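DNA-(apurinic or apyrimidinic site) lyase (Xenopus laevis, PDB 6WCD) cleaves DNA weakly at abasic sites in base excision repair and resects strands 3' to 5' as an exonuclease, this chain being its catalytic domain. Local coordinates at residues T14-G17 / L18-L22; E107-L110 / Q111-Q115; K323-P326 / E327-G330. All coordinates share one frame; numbering follows the deposited sequence.

Contact 1 of 3, residues T14-G17 / L18-L22; sequences TRVG and LKETL. With BU1 (1,4-butanediol), chain F; EDO (1,2-ethanediol), chain E.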
loop_
_atom_site.group_PDB
_atom_site.type_symbol
_atom_site.label_atom_id
_atom_site.label_comp_id
_atom_site.label_asym_id
_atom_site.label_seq_id
_atom_site.Cartn_x
_atom_site.Cartn_y
_atom_site.Cartn_z
ATOM N N THR A 14 14.805 10.529 -2.712
ATOM C CA THR A 14 15.410 10.332 -1.399
ATOM C C THR A 14 16.908 10.598 -1.395
ATOM O O THR A 14 17.474 10.880 -0.337
ATOM C CB THR A 14 15.191 8.913 -0.879
ATOM O OG1 THR A 14 15.829 7.961 -1.772
ATOM C CG2 THR A 14 13.740 8.594 -0.758
ATOM N N ARG A 15 17.566 10.546 -2.568
ATOM C CA ARG A 15 18.994 10.774 -2.717
ATOM C C ARG A 15 19.833 9.810 -1.885
ATOM O O ARG A 15 20.953 10.142 -1.463
ATOM C CB ARG A 15 19.351 12.233 -2.427
ATOM C CG ARG A 15 18.630 13.221 -3.369
ATOM C CD ARG A 15 18.898 12.895 -4.851
ATOM N NE ARG A 15 18.267 13.848 -5.754
ATOM C CZ ARG A 15 18.842 14.958 -6.174
ATOM N NH1 ARG A 15 20.092 15.250 -5.812
ATOM N NH2 ARG A 15 18.156 15.756 -6.983
ATOM N N VAL A 16 19.305 8.615 -1.679
ATOM C CA VAL A 16 20.031 7.503 -1.071
ATOM C C VAL A 16 19.842 6.294 -1.983
ATOM O O VAL A 16 18.756 6.116 -2.548
ATOM C CB VAL A 16 19.499 7.196 0.347
ATOM C CG1 VAL A 16 20.236 6.038 0.969
ATOM C CG2 VAL A 16 19.644 8.416 1.228
ATOM N N GLY A 17 20.876 5.468 -2.100
ATOM C CA GLY A 17 20.714 4.233 -2.843
ATOM C C GLY A 17 19.591 3.390 -2.258
ATOM O O GLY A 17 19.434 3.281 -1.042
ATOM N N LEU A 18 18.795 2.775 -3.142
ATOM C CA LEU A 18 17.620 2.082 -2.665
ATOM C C LEU A 18 17.967 0.831 -1.855
ATOM O O LEU A 18 17.270 0.557 -0.858
ATOM C CB LEU A 18 16.692 1.771 -3.841
ATOM C CG LEU A 18 15.356 1.176 -3.492
ATOM C CD1 LEU A 18 14.546 2.028 -2.557
ATOM C CD2 LEU A 18 14.617 0.851 -4.789
ATOM N N LYS A 19 19.047 0.104 -2.167
ATOM C CA LYS A 19 19.389 -1.039 -1.344
ATOM C C LYS A 19 19.618 -0.631 0.101
ATOM O O LYS A 19 19.115 -1.270 1.033
ATOM C CB LYS A 19 20.623 -1.760 -1.885
ATOM C CG LYS A 19 20.903 -3.036 -1.095
ATOM C CD LYS A 19 21.964 -3.861 -1.752
ATOM C CE LYS A 19 22.128 -5.194 -1.034
ATOM N NZ LYS A 19 22.370 -5.015 0.417
ATOM N N GLU A 20 20.380 0.452 0.307
ATOM C CA GLU A 20 20.656 0.930 1.657
ATOM C C GLU A 20 19.345 1.277 2.360
ATOM O O GLU A 20 19.127 0.893 3.518
ATOM C CB GLU A 20 21.591 2.144 1.606
ATOM C CG GLU A 20 21.779 2.837 2.929
ATOM C CD GLU A 20 22.715 4.055 2.868
ATOM O OE1 GLU A 20 23.443 4.234 1.866
ATOM O OE2 GLU A 20 22.707 4.846 3.835
ATOM N N THR A 21 18.463 2.035 1.676
ATOM C CA THR A 21 17.185 2.403 2.277
ATOM C C THR A 21 16.366 1.184 2.648
ATOM O O THR A 21 15.893 1.082 3.793
ATOM C CB THR A 21 16.437 3.294 1.288
ATOM O OG1 THR A 21 17.209 4.491 1.098
ATOM C CG2 THR A 21 15.016 3.619 1.759
ATOM N N LEU A 22 16.188 0.238 1.724
ATOM C CA LEU A 22 15.343 -0.911 2.033
ATOM C C LEU A 22 15.936 -1.741 3.162
ATOM O O LEU A 22 15.221 -2.133 4.091
ATOM C CB LEU A 22 15.126 -1.803 0.796
ATOM C CG LEU A 22 14.395 -1.177 -0.372
ATOM C CD1 LEU A 22 14.330 -2.199 -1.515
ATOM C CD2 LEU A 22 13.015 -0.738 0.031
HETATM C C1 BU1 F . 14.334 12.561 -9.823
HETATM C C2 BU1 F . 14.913 12.905 -8.435
HETATM C C3 BU1 F . 14.112 14.058 -7.826
HETATM C C4 BU1 F . 14.975 14.916 -6.896
HETATM O O5 BU1 F . 14.900 11.398 -10.409
HETATM O O6 BU1 F . 14.159 15.639 -5.998
HETATM C C1 EDO E . 21.944 -8.851 0.617
HETATM O O1 EDO E . 23.097 -8.084 0.243
HETATM C C2 EDO E . 21.607 -9.830 -0.504
HETATM O O2 EDO E . 20.768 -10.875 0.009
HETATM O O HOH W 1 16.393 5.365 -1.226
HETATM O O HOH W 2 23.432 6.123 -0.825
#

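Contact 2 of 3, residues E107-L110 / Q111-Q115; sequences EEEL and QSLDQ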
loop_
_atom_site.group_PDB
_atom_site.type_symbol
_atom_site.label_atom_id
_atom_site.label_comp_id
_atom_site.label_asym_id
_atom_site.label_seq_id
_atom_site.Cartn_x
_atom_site.Cartn_y
_atom_site.Cartn_z
ATOM N N GLU A 107 -16.463 -0.585 -17.895
ATOM C CA GLU A 107 -15.093 -1.025 -18.139
ATOM C C GLU A 107 -14.159 0.144 -18.357
ATOM O O GLU A 107 -13.006 0.117 -17.904
ATOM C CB GLU A 107 -14.987 -1.898 -19.384
ATOM C CG GLU A 107 -15.979 -2.948 -19.518
ATOM C CD GLU A 107 -15.958 -3.470 -20.907
ATOM O OE1 GLU A 107 -14.859 -3.679 -21.492
ATOM O OE2 GLU A 107 -17.058 -3.608 -21.417
ATOM N N GLU A 108 -14.609 1.159 -19.086
ATOM C CA GLU A 108 -13.684 2.255 -19.313
ATOM C C GLU A 108 -13.386 2.976 -18.006
ATOM O O GLU A 108 -12.276 3.467 -17.819
ATOM C CB GLU A 108 -14.195 3.197 -20.345
ATOM C CG GLU A 108 -14.382 2.424 -21.599
ATOM C CD GLU A 108 -14.279 3.272 -22.781
ATOM O OE1 GLU A 108 -14.413 4.505 -22.612
ATOM O OE2 GLU A 108 -14.030 2.689 -23.858
ATOM N N GLU A 109 -14.339 2.991 -17.079
ATOM C CA GLU A 109 -14.005 3.539 -15.759
ATOM C C GLU A 109 -13.008 2.651 -15.020
ATOM O O GLU A 109 -12.101 3.133 -14.302
ATOM C CB GLU A 109 -15.273 3.732 -14.940
ATOM C CG GLU A 109 -14.958 4.483 -13.649
ATOM C CD GLU A 109 -16.130 4.550 -12.705
ATOM O OE1 GLU A 109 -17.203 3.974 -12.973
ATOM O OE2 GLU A 109 -15.889 5.145 -11.616
ATOM N N LEU A 110 -13.156 1.317 -15.099
ATOM C CA LEU A 110 -12.169 0.467 -14.492
ATOM C C LEU A 110 -10.770 0.732 -15.054
ATOM O O LEU A 110 -9.780 0.740 -14.305
ATOM C CB LEU A 110 -12.531 -1.004 -14.676
ATOM C CG LEU A 110 -13.811 -1.429 -13.940
ATOM C CD1 LEU A 110 -14.078 -2.900 -14.265
ATOM C CD2 LEU A 110 -13.739 -1.225 -12.422
ATOM N N GLN A 111 -10.671 0.948 -16.368
ATOM C CA GLN A 111 -9.353 1.221 -16.923
ATOM C C GLN A 111 -8.799 2.507 -16.339
ATOM O O GLN A 111 -7.628 2.588 -15.964
ATOM C CB GLN A 111 -9.419 1.315 -18.456
ATOM C CG GLN A 111 -8.056 1.516 -19.096
ATOM C CD GLN A 111 -7.925 0.809 -20.433
ATOM O OE1 GLN A 111 -8.898 0.265 -20.964
ATOM N NE2 GLN A 111 -6.715 0.809 -20.983
ATOM N N SER A 112 -9.650 3.512 -16.232
ATOM C CA SER A 112 -9.195 4.794 -15.698
ATOM C C SER A 112 -8.740 4.684 -14.270
ATOM O O SER A 112 -7.757 5.323 -13.880
ATOM C CB SER A 112 -10.298 5.819 -15.768
ATOM O OG SER A 112 -10.588 6.116 -17.106
ATOM N N LEU A 113 -9.450 3.884 -13.457
ATOM C CA LEU A 113 -9.096 3.731 -12.057
ATOM C C LEU A 113 -7.824 2.944 -11.880
ATOM O O LEU A 113 -7.174 3.067 -10.838
ATOM C CB LEU A 113 -10.265 3.074 -11.308
ATOM C CG LEU A 113 -11.493 3.913 -11.123
ATOM C CD1 LEU A 113 -12.719 3.126 -10.745
ATOM C CD2 LEU A 113 -11.183 5.020 -10.073
ATOM N N ASP A 114 -7.453 2.083 -12.847
ATOM C CA ASP A 114 -6.283 1.243 -12.733
ATOM C C ASP A 114 -5.063 1.704 -13.528
ATOM O O ASP A 114 -3.969 1.176 -13.304
ATOM C CB ASP A 114 -6.630 -0.196 -13.157
ATOM C CG ASP A 114 -6.990 -1.056 -11.990
ATOM O OD1 ASP A 114 -6.898 -0.600 -10.820
ATOM O OD2 ASP A 114 -7.337 -2.233 -12.263
ATOM N N GLN A 115 -5.176 2.765 -14.328
ATOM C CA GLN A 115 -4.075 3.131 -15.207
ATOM C C GLN A 115 -3.092 4.126 -14.602
ATOM O O GLN A 115 -2.222 4.617 -15.327
ATOM C CB GLN A 115 -4.622 3.705 -16.520
ATOM C CG GLN A 115 -5.275 5.030 -16.361
ATOM C CD GLN A 115 -5.823 5.600 -17.661
ATOM O OE1 GLN A 115 -5.757 4.968 -18.725
ATOM N NE2 GLN A 115 -6.401 6.792 -17.579
#

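Contact 3 of 3, residues K323-P326 / E327-G330; sequences KYLP and EFAG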
loop_
_atom_site.group_PDB
_atom_site.type_symbol
_atom_site.label_atom_id
_atom_site.label_comp_id
_atom_site.label_asym_id
_atom_site.label_seq_id
_atom_site.Cartn_x
_atom_site.Cartn_y
_atom_site.Cartn_z
ATOM N N LYS A 323 12.162 -8.380 -12.620
ATOM C CA LYS A 323 13.327 -9.020 -13.230
ATOM C C LYS A 323 13.010 -9.570 -14.612
ATOM O O LYS A 323 13.930 -9.817 -15.386
ATOM C CB LYS A 323 13.846 -10.124 -12.323
ATOM C CG LYS A 323 13.014 -11.358 -12.241
ATOM C CD LYS A 323 13.688 -12.315 -11.229
ATOM C CE LYS A 323 13.070 -13.659 -11.232
ATOM N NZ LYS A 323 13.768 -14.531 -10.245
ATOM N N TYR A 324 11.743 -9.703 -14.958
ATOM C CA TYR A 324 11.342 -10.218 -16.240
ATOM C C TYR A 324 11.085 -9.130 -17.262
ATOM O O TYR A 324 10.830 -9.451 -18.430
ATOM C CB TYR A 324 10.089 -11.073 -16.097
ATOM C CG TYR A 324 10.238 -12.270 -15.182
ATOM C CD1 TYR A 324 11.197 -13.232 -15.368
ATOM C CD2 TYR A 324 9.352 -12.407 -14.117
ATOM C CE1 TYR A 324 11.269 -14.341 -14.534
ATOM C CE2 TYR A 324 9.432 -13.489 -13.288
ATOM C CZ TYR A 324 10.378 -14.417 -13.491
ATOM O OH TYR A 324 10.418 -15.475 -12.601
ATOM N N LEU A 325 11.182 -7.873 -16.886
ATOM C CA LEU A 325 10.952 -6.813 -17.844
ATOM C C LEU A 325 11.996 -6.872 -18.951
ATOM O O LEU A 325 13.204 -6.930 -18.661
ATOM C CB LEU A 325 10.972 -5.450 -17.130
ATOM C CG LEU A 325 9.788 -5.185 -16.233
ATOM C CD1 LEU A 325 10.054 -3.949 -15.368
ATOM C CD2 LEU A 325 8.501 -5.002 -17.027
ATOM N N PRO A 326 11.584 -6.832 -20.226
ATOM C CA PRO A 326 12.551 -7.008 -21.320
ATOM C C PRO A 326 13.647 -5.951 -21.340
ATOM O O PRO A 326 14.779 -6.252 -21.736
ATOM C CB PRO A 326 11.682 -6.908 -22.584
ATOM C CG PRO A 326 10.288 -7.143 -22.154
ATOM C CD PRO A 326 10.185 -6.763 -20.668
ATOM N N GLU A 327 13.340 -4.728 -20.913
ATOM C CA GLU A 327 14.355 -3.679 -20.912
ATOM C C GLU A 327 15.486 -3.960 -19.945
ATOM O O GLU A 327 16.570 -3.388 -20.102
ATOM C CB GLU A 327 13.709 -2.341 -20.595
ATOM C CG GLU A 327 12.936 -2.247 -19.273
ATOM C CD GLU A 327 11.407 -2.449 -19.418
ATOM O OE1 GLU A 327 10.643 -1.778 -18.682
ATOM O OE2 GLU A 327 10.990 -3.308 -20.233
ATOM N N PHE A 328 15.277 -4.838 -18.959
ATOM C CA PHE A 328 16.292 -5.119 -17.952
ATOM C C PHE A 328 16.940 -6.498 -18.154
ATOM O O PHE A 328 17.529 -7.048 -17.222
ATOM C CB PHE A 328 15.682 -5.009 -16.546
ATOM C CG PHE A 328 15.088 -3.651 -16.218
ATOM C CD1 PHE A 328 15.611 -2.507 -16.810
ATOM C CD2 PHE A 328 14.014 -3.520 -15.355
ATOM C CE1 PHE A 328 15.075 -1.276 -16.513
ATOM C CE2 PHE A 328 13.470 -2.243 -15.043
ATOM C CZ PHE A 328 14.024 -1.134 -15.668
ATOM N N ALA A 329 16.849 -7.067 -19.356
ATOM C CA ALA A 329 17.317 -8.448 -19.553
ATOM C C ALA A 329 18.833 -8.605 -19.406
ATOM O O ALA A 329 19.305 -9.719 -19.121
ATOM C CB ALA A 329 16.879 -8.953 -20.926
ATOM N N GLY A 330 19.618 -7.552 -19.648
ATOM C CA GLY A 330 21.045 -7.580 -19.371
ATOM C C GLY A 330 21.893 -7.732 -20.628
ATOM O O GLY A 330 21.415 -8.078 -21.712
HETATM O O HOH W 3 16.720 -8.971 -14.736
#

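Contact 1 of 3, residues T14-G17 / L18-L22
E20 lays one face of its carboxylate against V16, whose CG1 methyl stands over the carboxyl carbon, 3.7 Å from E20 CD. V16 puts this methyl there by turning CG1 anti to its backbone N (chi1 179°), and the same methyl lies 3.4 Å from T21 OG1. A branched valine thus touches two neighbouring helix residues at once. The other flat group, the R15 guanidinium, points away from the helix and meets a bound 1,4-butanediol at its edge, near its plane, with R15 NH2 3.3 Å from C4 of the diol.

A backbone bond and two waters carry the rest. G17 O receives T21 N at 3.1 Å, a nearly straight bond (169°) lying in the carbonyl plane. One water donates to T14 OG1 and V16 O and also bonds T21 OG1, so the threonine hydroxyl suits this place by joining the loop to the first helical turn. A second water links G17 N to E20 OE1.

K19 swings outward instead, its ammonium paired with D23 one turn on and only weakly bonded to an ethanediol. With a leucine in its place, D23 would probably be left without its charged mate.

Beneath, L18 and L22 rest on F71 of strand 68-72. G17 is the N-cap of helix 18-25, and E20, three residues on, is linked to the G17 N-H only through a water. This is the start of the helix in the beta-alpha-beta crossover between parallel strands 2-7 and 29-33.

Contact 2 of 3, residues E107-L110 / Q111-Q115
E109 and L113, one turn apart, lie side by side on helix 107-114, an amphipathic helix packed against helix 152-173 of the nuclease domain. E109 holds CG anti to its backbone N (chi1 -172°) and stays extended, so that its CG lies beside L113, 3.9 Å from L113 CD1. E109 OE2 touches the same methyl, while OE1 makes a salt bridge with R159 of helix 152-173, serving packing and charge together. L113 turns CG anti to its carbonyl carbon (chi1 -70°), which places CG 3.3 Å from E109 O and directs the branch to Y156, F160 and L163. L110 adopts a similar rotamer and also reaches L163; leucines suit this buried face.

The outer face is polar. In one of two deposited conformers, S112 OG bonds E108 O at 3.2 Å, joining S112 N there from the opposite face of the carbonyl plane; the hydroxyl bond is therefore only partly certain. Q111 bends at chi2 to lean towards F89.

Regular helical bonds run from Q111 N to E107 O (2.9 Å) and from L113 N to E109 O (2.9 Å). At the end of the helix D114 turns its carboxylate to L85 N and S86 OG, in an inferred Claspin-like motif, and the closing backbone bond, D114 N to L110 O, is weak at 3.1 Å with an N-H...O angle of 134°.

Contact 3 of 3, residues K323-P326 / E327-G330
L325 and F328 meet through backbone and side chain alike. Among the hydrogen bonds, F328 N donates to L325 O at 3.0 Å, and A329 N to P326 O at 3.3 Å. Both donors stand well above the plane of their carbonyl, as happens when a chain closes on the third residue. P326 suits the second position of the first turn, since its ring already fixes phi near the -60° needed there and it has no N-H to satisfy. One water donates to both K323 O and F328 O, joining the preceding backbone to the turn.

Apolar contact comes next. The L325 and F328 side chains lie side by side, pointing the same way, and L325 CD1 approaches F328 CE2 obliquely at 3.8 Å. On one face of the phenyl ring, towards its rim, sits E327 CG, 3.6 Å above the plane. The ring continues to E44 and A47 of helix 44-47 and to I48, while L325 touches R39.

E327 brings a charged group. Its CG takes the crowded position between backbone N and carbonyl carbon (chi1 57°), and the chain then bends at chi2, folding the carboxylate back over the preceding residues: E327 OE2 lies 3.6 Å from P326 CD, and E327 CD 3.8 Å from L325 CB. From there OE2 forms a salt bridge with R39. G330 leaves with a positive phi of 104°, where a side chain would jam against the preceding carbonyl.

Two overlapping type I turns make this a short 3-10 turn near the end of the catalytic domain.

How the contacts relate
The three contacts follow one another along the chain and are well separated: the centres of contacts 1 and 2 are 32 Å apart, those of contacts 2 and 3 27 Å, and those of contacts 1 and 3 21 Å, with about 11 Å between the nearest atoms of that last pair. Contacts 1 and 2 each lie within about 12 Å of a residue of the catalytic region. The T21 side chain is about 12 Å from that of the magnesium ligand N9, and the D114 side chain about 11 Å from that of Y142, an active-site residue by similarity. Contact 3 lies at the surface, away from the annotated sites.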